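Endo-arabinase (Bacteroides thetaiotaomicron, PDB 5C0P) probably hydrolyses O-glycosidic bonds of L-arabinan as a magnesium-binding member of glycoside hydrolase family 43. Local coordinates at residues Phe30-Phe44 with Ala82-Leu94. Numbering follows the deposited sequence.
With MG (magnesium ion), chain C.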
ATOM      1  N   PHE A  30      -4.860   0.018  -5.199  1.00 12.10           N
ATOM      2  CA  PHE A  30      -3.571   0.410  -5.749  1.00 10.81           C
ATOM      3  C   PHE A  30      -3.683   0.356  -7.267  1.00  9.59           C
ATOM      4  O   PHE A  30      -4.058  -0.671  -7.829  1.00 10.98           O
ATOM      5  CB  PHE A  30      -2.499  -0.568  -5.265  1.00  9.24           C
ATOM      6  CG  PHE A  30      -1.099  -0.199  -5.681  1.00  8.60           C
ATOM      7  CD1 PHE A  30      -0.664  -0.433  -6.983  1.00  8.15           C
ATOM      8  CD2 PHE A  30      -0.213   0.367  -4.777  1.00 12.00           C
ATOM      9  CE1 PHE A  30       0.621  -0.102  -7.379  1.00  8.09           C
ATOM     10  CE2 PHE A  30       1.084   0.697  -5.164  1.00 12.95           C
ATOM     11  CZ  PHE A  30       1.500   0.465  -6.467  1.00 11.87           C
ATOM     12  N   ILE A  31      -3.350   1.458  -7.934  1.00 10.19           N
ATOM     13  CA  ILE A  31      -3.424   1.516  -9.396  1.00  9.26           C
ATOM     14  C   ILE A  31      -2.040   1.328 -10.007  1.00  8.96           C
ATOM     15  O   ILE A  31      -1.129   2.136  -9.772  1.00 10.29           O
ATOM     16  CB  ILE A  31      -3.961   2.877  -9.868  1.00  9.99           C
ATOM     17  CG1 ILE A  31      -5.344   3.163  -9.272  1.00 11.73           C
ATOM     18  CG2 ILE A  31      -3.980   2.930 -11.409  1.00 11.20           C
ATOM     19  CD1 ILE A  31      -6.392   2.103  -9.622  1.00 12.24           C
ATOM     20  N   LEU A  32      -1.878   0.252 -10.772  1.00  9.25           N
ATOM     21  CA  LEU A  32      -0.669   0.046 -11.562  1.00  9.32           C
ATOM     22  C   LEU A  32      -0.844   0.733 -12.913  1.00 12.11           C
ATOM     23  O   LEU A  32      -1.749   0.383 -13.673  1.00 10.93           O
ATOM     24  CB  LEU A  32      -0.419  -1.447 -11.771  1.00 10.83           C
ATOM     25  CG  LEU A  32       0.671  -1.812 -12.789  1.00 11.29           C
ATOM     26  CD1 LEU A  32       2.064  -1.357 -12.328  1.00 12.43           C
ATOM     27  CD2 LEU A  32       0.652  -3.306 -13.031  1.00 12.60           C
ATOM     28  N   VAL A  33      -0.001   1.725 -13.198  1.00 10.60           N
ATOM     29  CA  VAL A  33       0.039   2.355 -14.519  1.00 10.95           C
ATOM     30  C   VAL A  33       1.105   1.646 -15.335  1.00 13.09           C
ATOM     31  O   VAL A  33       2.301   1.794 -15.070  1.00 15.49           O
ATOM     32  CB  VAL A  33       0.385   3.852 -14.418  1.00 14.49           C
ATOM     33  CG1 VAL A  33       0.311   4.517 -15.795  1.00 14.12           C
ATOM     34  CG2 VAL A  33      -0.544   4.545 -13.453  1.00 17.74           C
ATOM     35  N   ASP A  34       0.678   0.854 -16.314  1.00 10.59           N
ATOM     36  CA  ASP A  34       1.632   0.071 -17.084  1.00 11.22           C
ATOM     37  C   ASP A  34       1.823   0.669 -18.467  1.00 11.92           C
ATOM     38  O   ASP A  34       0.952   0.544 -19.331  1.00 13.52           O
ATOM     39  CB  ASP A  34       1.160  -1.370 -17.227  1.00 11.36           C
ATOM     40  CG  ASP A  34       2.187  -2.236 -17.892  1.00 13.70           C
ATOM     41  OD1 ASP A  34       3.360  -2.199 -17.450  1.00 14.27           O
ATOM     42  OD2 ASP A  34       1.834  -2.918 -18.881  1.00 13.95           O
ATOM     43  N   LYS A  35       2.963   1.313 -18.691  1.00 14.31           N
ATOM     44  CA  LYS A  35       3.226   1.890 -20.003  1.00 15.74           C
ATOM     45  C   LYS A  35       3.348   0.810 -21.075  1.00 16.90           C
ATOM     46  O   LYS A  35       2.915   1.012 -22.213  1.00 17.17           O
ATOM     47  CB  LYS A  35       4.492   2.745 -19.967  1.00 21.26           C
ATOM     48  CG  LYS A  35       4.426   3.897 -18.992  1.00 28.66           C
ATOM     49  CD  LYS A  35       3.532   5.003 -19.507  1.00 31.09           C
ATOM     50  N   LYS A  36       3.915  -0.333 -20.705  1.00 15.33           N
ATOM     51  CA  LYS A  36       4.203  -1.392 -21.674  1.00 15.56           C
ATOM     52  C   LYS A  36       2.957  -1.835 -22.437  1.00 14.26           C
ATOM     53  O   LYS A  36       2.955  -1.867 -23.676  1.00 17.02           O
ATOM     54  CB  LYS A  36       4.851  -2.591 -20.977  1.00 17.89           C
ATOM     55  CG  LYS A  36       5.167  -3.761 -21.898  1.00 23.38           C
ATOM     56  CD  LYS A  36       5.781  -4.914 -21.108  1.00 27.37           C
ATOM     57  CE  LYS A  36       6.237  -6.038 -22.027  1.00 30.80           C
ATOM     58  NZ  LYS A  36       7.014  -7.073 -21.288  1.00 27.65           N
ATOM     59  N   THR A  37       1.894  -2.141 -21.697  1.00 14.20           N
ATOM     60  CA  THR A  37       0.630  -2.562 -22.301  1.00 11.30           C
ATOM     61  C   THR A  37      -0.330  -1.389 -22.451  1.00 14.57           C
ATOM     62  O   THR A  37      -1.431  -1.541 -22.993  1.00 12.31           O
ATOM     63  CB  THR A  37      -0.052  -3.677 -21.486  1.00 11.19           C
ATOM     64  OG1 THR A  37      -0.367  -3.200 -20.166  1.00 13.09           O
ATOM     65  CG2 THR A  37       0.872  -4.897 -21.393  1.00 15.07           C
ATOM     66  N   SER A  38       0.100  -0.222 -21.968  1.00 11.89           N
ATOM     67  CA  SER A  38      -0.685   1.011 -22.077  1.00 10.35           C
ATOM     68  C   SER A  38      -2.068   0.864 -21.442  1.00 10.51           C
ATOM     69  O   SER A  38      -3.095   1.188 -22.057  1.00 10.43           O
ATOM     70  CB  SER A  38      -0.795   1.459 -23.539  1.00 13.60           C
ATOM     71  OG  SER A  38      -1.243   2.800 -23.612  1.00 13.96           O
HETATM   72  N   MSE A  39      -2.081   0.352 -20.214  1.00 10.04           N
HETATM   73  CA  MSE A  39      -3.308   0.077 -19.473  1.00  9.23           C
HETATM   74  C   MSE A  39      -3.091   0.331 -17.997  1.00  9.26           C
HETATM   75  O   MSE A  39      -1.956   0.295 -17.510  1.00 10.66           O
HETATM   76  CB  MSE A  39      -3.728  -1.392 -19.642  1.00 12.30           C
HETATM   77  CG  MSE A  39      -4.270  -1.776 -21.013  1.00 13.91           C
HETATM   78 SE   MSE A  39      -6.106  -1.134 -21.246  0.63 16.47          SE
HETATM   79  CE  MSE A  39      -6.429  -1.937 -22.980  1.00 18.43           C
ATOM     80  N   TYR A  40      -4.189   0.563 -17.286  1.00  9.39           N
ATOM     81  CA  TYR A  40      -4.194   0.636 -15.832  1.00  9.86           C
ATOM     82  C   TYR A  40      -4.712  -0.694 -15.286  1.00 10.44           C
ATOM     83  O   TYR A  40      -5.634  -1.292 -15.850  1.00 10.89           O
ATOM     84  CB  TYR A  40      -5.144   1.729 -15.361  1.00 10.75           C
ATOM     85  CG  TYR A  40      -4.833   3.122 -15.857  1.00  9.40           C
ATOM     86  CD1 TYR A  40      -3.920   3.925 -15.196  1.00  9.13           C
ATOM     87  CD2 TYR A  40      -5.491   3.647 -16.968  1.00 10.53           C
ATOM     88  CE1 TYR A  40      -3.649   5.210 -15.630  1.00 11.57           C
ATOM     89  CE2 TYR A  40      -5.227   4.933 -17.413  1.00 11.02           C
ATOM     90  CZ  TYR A  40      -4.303   5.706 -16.735  1.00 10.61           C
ATOM     91  OH  TYR A  40      -4.032   6.982 -17.156  1.00 12.00           O
ATOM     92  N   TYR A  41      -4.117  -1.157 -14.190  1.00  9.95           N
ATOM     93  CA  TYR A  41      -4.530  -2.417 -13.577  1.00  9.40           C
ATOM     94  C   TYR A  41      -4.844  -2.206 -12.111  1.00  7.90           C
ATOM     95  O   TYR A  41      -4.078  -1.566 -11.392  1.00 12.21           O
ATOM     96  CB  TYR A  41      -3.451  -3.495 -13.723  1.00 11.31           C
ATOM     97  CG  TYR A  41      -3.136  -3.828 -15.157  1.00 11.60           C
ATOM     98  CD1 TYR A  41      -2.300  -3.007 -15.915  1.00 11.97           C
ATOM     99  CD2 TYR A  41      -3.676  -4.953 -15.765  1.00 10.05           C
ATOM    100  CE1 TYR A  41      -2.024  -3.301 -17.239  1.00  9.51           C
ATOM    101  CE2 TYR A  41      -3.408  -5.258 -17.084  1.00  9.68           C
ATOM    102  CZ  TYR A  41      -2.580  -4.431 -17.818  1.00 12.06           C
ATOM    103  OH  TYR A  41      -2.324  -4.747 -19.130  1.00 12.60           O
ATOM    104  N   LEU A  42      -5.953  -2.791 -11.672  1.00  9.30           N
ATOM    105  CA  LEU A  42      -6.358  -2.746 -10.273  1.00  9.37           C
ATOM    106  C   LEU A  42      -6.507  -4.176  -9.771  1.00  9.44           C
ATOM    107  O   LEU A  42      -7.490  -4.867 -10.085  1.00 10.25           O
ATOM    108  CB  LEU A  42      -7.670  -1.970 -10.138  1.00 10.42           C
ATOM    109  CG  LEU A  42      -8.350  -1.826  -8.772  1.00 15.16           C
ATOM    110  CD1 LEU A  42      -7.356  -1.425  -7.699  1.00 16.05           C
ATOM    111  CD2 LEU A  42      -9.470  -0.790  -8.858  1.00 18.87           C
ATOM    112  N   HIS A  43      -5.497  -4.620  -9.023  1.00 10.50           N
ATOM    113  CA  HIS A  43      -5.516  -5.921  -8.369  1.00  8.75           C
ATOM    114  C   HIS A  43      -6.122  -5.735  -6.987  1.00 11.47           C
ATOM    115  O   HIS A  43      -5.785  -4.781  -6.289  1.00 13.93           O
ATOM    116  CB  HIS A  43      -4.088  -6.441  -8.223  1.00  9.81           C
ATOM    117  CG  HIS A  43      -3.412  -6.723  -9.526  1.00  9.47           C
ATOM    118  ND1 HIS A  43      -3.251  -8.002 -10.009  1.00 11.84           N
ATOM    119  CD2 HIS A  43      -2.830  -5.902 -10.427  1.00 10.43           C
ATOM    120  CE1 HIS A  43      -2.608  -7.956 -11.164  1.00 11.57           C
ATOM    121  NE2 HIS A  43      -2.340  -6.686 -11.442  1.00 11.21           N
ATOM    122  N   PHE A  44      -7.000  -6.645  -6.578  1.00  7.94           N
ATOM    123  CA  PHE A  44      -7.670  -6.477  -5.294  1.00  9.07           C
ATOM    124  C   PHE A  44      -7.978  -7.804  -4.614  1.00 11.85           C
ATOM    125  O   PHE A  44      -8.055  -8.849  -5.267  1.00 12.44           O
ATOM    126  CB  PHE A  44      -8.934  -5.604  -5.441  1.00  9.52           C
ATOM    127  CG  PHE A  44      -9.991  -6.186  -6.358  1.00 10.71           C
ATOM    128  CD1 PHE A  44      -9.931  -5.988  -7.731  1.00 12.34           C
ATOM    129  CD2 PHE A  44     -11.065  -6.897  -5.832  1.00 13.57           C
ATOM    130  CE1 PHE A  44     -10.910  -6.514  -8.566  1.00 13.07           C
ATOM    131  CE2 PHE A  44     -12.051  -7.424  -6.658  1.00 14.91           C
ATOM    132  CZ  PHE A  44     -11.974  -7.226  -8.028  1.00 15.65           C
ATOM    133  N   ALA A  82      -4.791  -6.272   0.878  1.00  9.87           N
ATOM    134  CA  ALA A  82      -4.191  -5.060   0.327  1.00  8.91           C
ATOM    135  C   ALA A  82      -3.042  -5.274  -0.654  1.00 10.04           C
ATOM    136  O   ALA A  82      -1.909  -4.881  -0.399  1.00 10.61           O
ATOM    137  CB  ALA A  82      -3.761  -4.135   1.476  1.00  9.36           C
ATOM    138  N   PRO A  83      -3.336  -5.875  -1.805  1.00  9.58           N
ATOM    139  CA  PRO A  83      -2.279  -6.031  -2.807  1.00  8.43           C
ATOM    140  C   PRO A  83      -1.811  -4.692  -3.402  1.00 10.31           C
ATOM    141  O   PRO A  83      -2.615  -3.769  -3.612  1.00 10.19           O
ATOM    142  CB  PRO A  83      -2.957  -6.889  -3.882  1.00  8.73           C
ATOM    143  CG  PRO A  83      -4.443  -6.623  -3.702  1.00 10.53           C
ATOM    144  CD  PRO A  83      -4.631  -6.441  -2.236  1.00 10.13           C
ATOM    145  N   ASP A  84      -0.503  -4.609  -3.660  1.00  9.19           N
ATOM    146  CA  ASP A  84       0.107  -3.563  -4.479  1.00  8.29           C
ATOM    147  C   ASP A  84       0.802  -4.298  -5.617  1.00 11.37           C
ATOM    148  O   ASP A  84       1.286  -5.421  -5.420  1.00 10.37           O
ATOM    149  CB  ASP A  84       1.228  -2.844  -3.723  1.00 10.67           C
ATOM    150  CG  ASP A  84       0.748  -1.921  -2.611  1.00 11.37           C
ATOM    151  OD1 ASP A  84      -0.459  -1.857  -2.289  1.00  9.96           O
ATOM    152  OD2 ASP A  84       1.641  -1.244  -2.054  1.00 10.95           O
ATOM    153  N   VAL A  85       0.904  -3.681  -6.794  1.00  9.93           N
ATOM    154  CA  VAL A  85       1.681  -4.289  -7.874  1.00  8.85           C
ATOM    155  C   VAL A  85       2.617  -3.267  -8.496  1.00 11.01           C
ATOM    156  O   VAL A  85       2.188  -2.169  -8.870  1.00 12.67           O
ATOM    157  CB  VAL A  85       0.777  -4.927  -8.975  1.00 11.44           C
ATOM    158  CG1 VAL A  85       1.627  -5.495 -10.109  1.00 11.54           C
ATOM    159  CG2 VAL A  85      -0.075  -6.030  -8.374  1.00 11.10           C
ATOM    160  N   TYR A  86       3.888  -3.639  -8.610  1.00  9.97           N
ATOM    161  CA  TYR A  86       4.916  -2.746  -9.115  1.00  9.51           C
ATOM    162  C   TYR A  86       5.585  -3.311 -10.347  1.00 12.11           C
ATOM    163  O   TYR A  86       5.887  -4.504 -10.405  1.00 14.19           O
ATOM    164  CB  TYR A  86       5.992  -2.533  -8.050  1.00 10.65           C
ATOM    165  CG  TYR A  86       5.438  -1.997  -6.759  1.00  9.23           C
ATOM    166  CD1 TYR A  86       5.289  -0.628  -6.565  1.00  9.62           C
ATOM    167  CD2 TYR A  86       5.043  -2.854  -5.739  1.00  9.93           C
ATOM    168  CE1 TYR A  86       4.785  -0.118  -5.375  1.00 10.50           C
ATOM    169  CE2 TYR A  86       4.532  -2.355  -4.552  1.00  9.71           C
ATOM    170  CZ  TYR A  86       4.401  -0.987  -4.383  1.00 11.80           C
ATOM    171  OH  TYR A  86       3.891  -0.482  -3.199  1.00 11.58           O
ATOM    172  N   GLU A  87       5.854  -2.448 -11.321  1.00 12.15           N
ATOM    173  CA  GLU A  87       6.742  -2.830 -12.407  1.00 10.86           C
ATOM    174  C   GLU A  87       8.164  -2.543 -11.947  1.00 13.59           C
ATOM    175  O   GLU A  87       8.469  -1.449 -11.467  1.00 14.42           O
ATOM    176  CB  GLU A  87       6.434  -2.036 -13.680  1.00 12.45           C
ATOM    177  CG  GLU A  87       7.094  -2.583 -14.955  1.00 14.25           C
ATOM    178  CD  GLU A  87       8.553  -2.183 -15.131  1.00 22.65           C
ATOM    179  OE1 GLU A  87       9.012  -1.207 -14.498  1.00 23.30           O
ATOM    180  OE2 GLU A  87       9.249  -2.848 -15.928  1.00 26.82           O
ATOM    181  N   TYR A  88       9.043  -3.522 -12.099  1.00 10.41           N
ATOM    182  CA  TYR A  88      10.418  -3.369 -11.642  1.00 10.74           C
ATOM    183  C   TYR A  88      11.361  -4.169 -12.519  1.00 15.96           C
ATOM    184  O   TYR A  88      11.286  -5.398 -12.568  1.00 15.10           O
ATOM    185  CB  TYR A  88      10.525  -3.806 -10.174  1.00 11.89           C
ATOM    186  CG  TYR A  88      11.923  -3.775  -9.590  1.00 13.09           C
ATOM    187  CD1 TYR A  88      12.477  -2.593  -9.106  1.00 15.23           C
ATOM    188  CD2 TYR A  88      12.685  -4.935  -9.500  1.00 14.09           C
ATOM    189  CE1 TYR A  88      13.749  -2.568  -8.555  1.00 14.89           C
ATOM    190  CE2 TYR A  88      13.949  -4.917  -8.955  1.00 14.64           C
ATOM    191  CZ  TYR A  88      14.485  -3.735  -8.481  1.00 14.67           C
ATOM    192  OH  TYR A  88      15.751  -3.740  -7.937  1.00 17.20           O
ATOM    193  N   GLU A  89      12.245  -3.457 -13.218  1.00 17.98           N
ATOM    194  CA  GLU A  89      13.231  -4.067 -14.106  1.00 19.50           C
ATOM    195  C   GLU A  89      12.631  -5.099 -15.069  1.00 18.97           C
ATOM    196  O   GLU A  89      13.190  -6.175 -15.275  1.00 22.80           O
ATOM    197  CB  GLU A  89      14.383  -4.663 -13.295  1.00 19.86           C
ATOM    198  CG  GLU A  89      15.015  -3.650 -12.347  1.00 24.65           C
ATOM    199  CD  GLU A  89      16.405  -4.045 -11.900  1.00 40.00           C
ATOM    200  OE1 GLU A  89      17.239  -3.137 -11.694  1.00 46.47           O
ATOM    201  OE2 GLU A  89      16.664  -5.260 -11.750  1.00 43.55           O
ATOM    202  N   GLY A  90      11.485  -4.765 -15.649  1.00 17.95           N
ATOM    203  CA  GLY A  90      10.936  -5.576 -16.717  1.00 17.71           C
ATOM    204  C   GLY A  90       9.959  -6.648 -16.287  1.00 19.52           C
ATOM    205  O   GLY A  90       9.358  -7.314 -17.133  1.00 21.57           O
ATOM    206  N   ARG A  91       9.798  -6.827 -14.979  1.00 14.15           N
ATOM    207  CA  ARG A  91       8.809  -7.776 -14.472  1.00 12.49           C
ATOM    208  C   ARG A  91       7.840  -7.086 -13.517  1.00 14.78           C
ATOM    209  O   ARG A  91       7.968  -5.890 -13.232  1.00 12.55           O
ATOM    210  CB  ARG A  91       9.488  -8.980 -13.799  1.00 14.00           C
ATOM    211  CG  ARG A  91      10.461  -9.717 -14.711  1.00 19.62           C
ATOM    212  CD  ARG A  91      10.863 -11.063 -14.127  1.00 19.88           C
ATOM    213  NE  ARG A  91       9.744 -12.003 -14.188  1.00 34.76           N
ATOM    214  CZ  ARG A  91       9.728 -13.206 -13.620  1.00 36.94           C
ATOM    215  NH1 ARG A  91      10.776 -13.631 -12.924  1.00 31.45           N
ATOM    216  NH2 ARG A  91       8.651 -13.977 -13.738  1.00 30.54           N
ATOM    217  N   TYR A  92       6.858  -7.839 -13.029  1.00 11.26           N
ATOM    218  CA  TYR A  92       5.825  -7.263 -12.178  1.00 11.79           C
ATOM    219  C   TYR A  92       5.799  -7.983 -10.854  1.00 10.33           C
ATOM    220  O   TYR A  92       5.882  -9.206 -10.813  1.00 11.36           O
ATOM    221  CB  TYR A  92       4.462  -7.331 -12.882  1.00 11.87           C
ATOM    222  CG  TYR A  92       4.513  -6.549 -14.166  1.00 12.14           C
ATOM    223  CD1 TYR A  92       4.987  -7.128 -15.336  1.00 11.58           C
ATOM    224  CD2 TYR A  92       4.140  -5.212 -14.192  1.00 10.62           C
ATOM    225  CE1 TYR A  92       5.069  -6.401 -16.505  1.00 10.52           C
ATOM    226  CE2 TYR A  92       4.216  -4.478 -15.358  1.00 12.44           C
ATOM    227  CZ  TYR A  92       4.688  -5.078 -16.506  1.00 11.41           C
ATOM    228  OH  TYR A  92       4.770  -4.349 -17.664  1.00 15.56           O
ATOM    229  N   TYR A  93       5.688  -7.213  -9.776  1.00  9.88           N
ATOM    230  CA  TYR A  93       5.797  -7.758  -8.420  1.00 10.40           C
ATOM    231  C   TYR A  93       4.587  -7.388  -7.587  1.00 10.55           C
ATOM    232  O   TYR A  93       4.260  -6.212  -7.408  1.00 10.59           O
ATOM    233  CB  TYR A  93       7.079  -7.278  -7.737  1.00  9.09           C
ATOM    234  CG  TYR A  93       8.323  -7.782  -8.423  1.00  9.76           C
ATOM    235  CD1 TYR A  93       8.823  -7.137  -9.555  1.00 11.52           C
ATOM    236  CD2 TYR A  93       8.996  -8.907  -7.962  1.00 10.13           C
ATOM    237  CE1 TYR A  93       9.965  -7.600 -10.200  1.00 11.06           C
ATOM    238  CE2 TYR A  93      10.124  -9.373  -8.598  1.00 12.65           C
ATOM    239  CZ  TYR A  93      10.607  -8.714  -9.717  1.00 12.28           C
ATOM    240  OH  TYR A  93      11.736  -9.165 -10.363  1.00 13.02           O
ATOM    241  N   LEU A  94       3.931  -8.419  -7.079  1.00  9.26           N
ATOM    242  CA  LEU A  94       2.763  -8.293  -6.222  1.00  8.18           C
ATOM    243  C   LEU A  94       3.212  -8.370  -4.763  1.00  9.90           C
ATOM    244  O   LEU A  94       3.886  -9.329  -4.361  1.00 10.28           O
ATOM    245  CB  LEU A  94       1.800  -9.451  -6.530  1.00 11.15           C
ATOM    246  CG  LEU A  94       0.614  -9.708  -5.603  1.00  9.19           C
ATOM    247  CD1 LEU A  94      -0.376  -8.563  -5.743  1.00  9.78           C
ATOM    248  CD2 LEU A  94      -0.058 -11.032  -5.943  1.00 11.40           C
TER
HETATM  249 MG    MG C 402      -1.493  -0.892  -0.704  1.00  6.93          MG
HETATM  250  O   HOH W   1      -5.019  -2.812  -4.908  1.00 19.71           O
HETATM  251  O   HOH W   2       8.731  -6.062 -19.599  1.00 28.80           O
HETATM  252  O   HOH W   3      -2.757  -3.984  -6.274  1.00 30.76           O
HETATM  253  O   HOH W   4      -0.939  -2.542   0.508  1.00 10.38           O
HETATM  254  O   HOH W   5      -3.144  -1.841  -1.603  1.00 10.51           O
HETATM  255  O   HOH W   6       0.326  -0.045  -0.085  1.00 11.36           O
HETATM  256  O   HOH W   7      -1.760   0.963  -1.692  1.00 11.70           O
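Strand 30-34 runs beside strand 82-88 at 16°, the axes 6.7 Å apart at their closest, and the hairpin partner 39-44 crosses the same strand roughly antiparallel. The F30 ring, set against D84 by an extended first torsion (chi1 -175°), makes the largest single contribution: D84 CB lies over one face, 3.9 Å from the ring centroid, while the ring edge meets the face of Y86 in a T-shaped stack. L32 CD2 reaches V85 CG1 (3.8 Å) and the Y92 ring. The other V85 branch, CG2, sits over the H43 ring in a CH-pi contact, and H43 is itself held by S67 and P115. Farther out, Y92 OH donates to D34 OD1 (2.6 Å) on the syn side, 29° out of the carboxylate plane; OD2 accepts from T37 N, an Asx motif, and also from T37 OG1, and together these bonds restrain the carboxylate's rotation. At the other end a water accepts from F30 N and lies within hydrogen-bonding distance of H43 O and P83 O. D84 OD1 binds magnesium at 2.1 Å, with H261 and four waters completing the shell. Side chains thus join the edge strands, and those next to them, of two neighbouring antiparallel sheets, as between blades of the family's five-bladed beta-propeller, beside its central metal site.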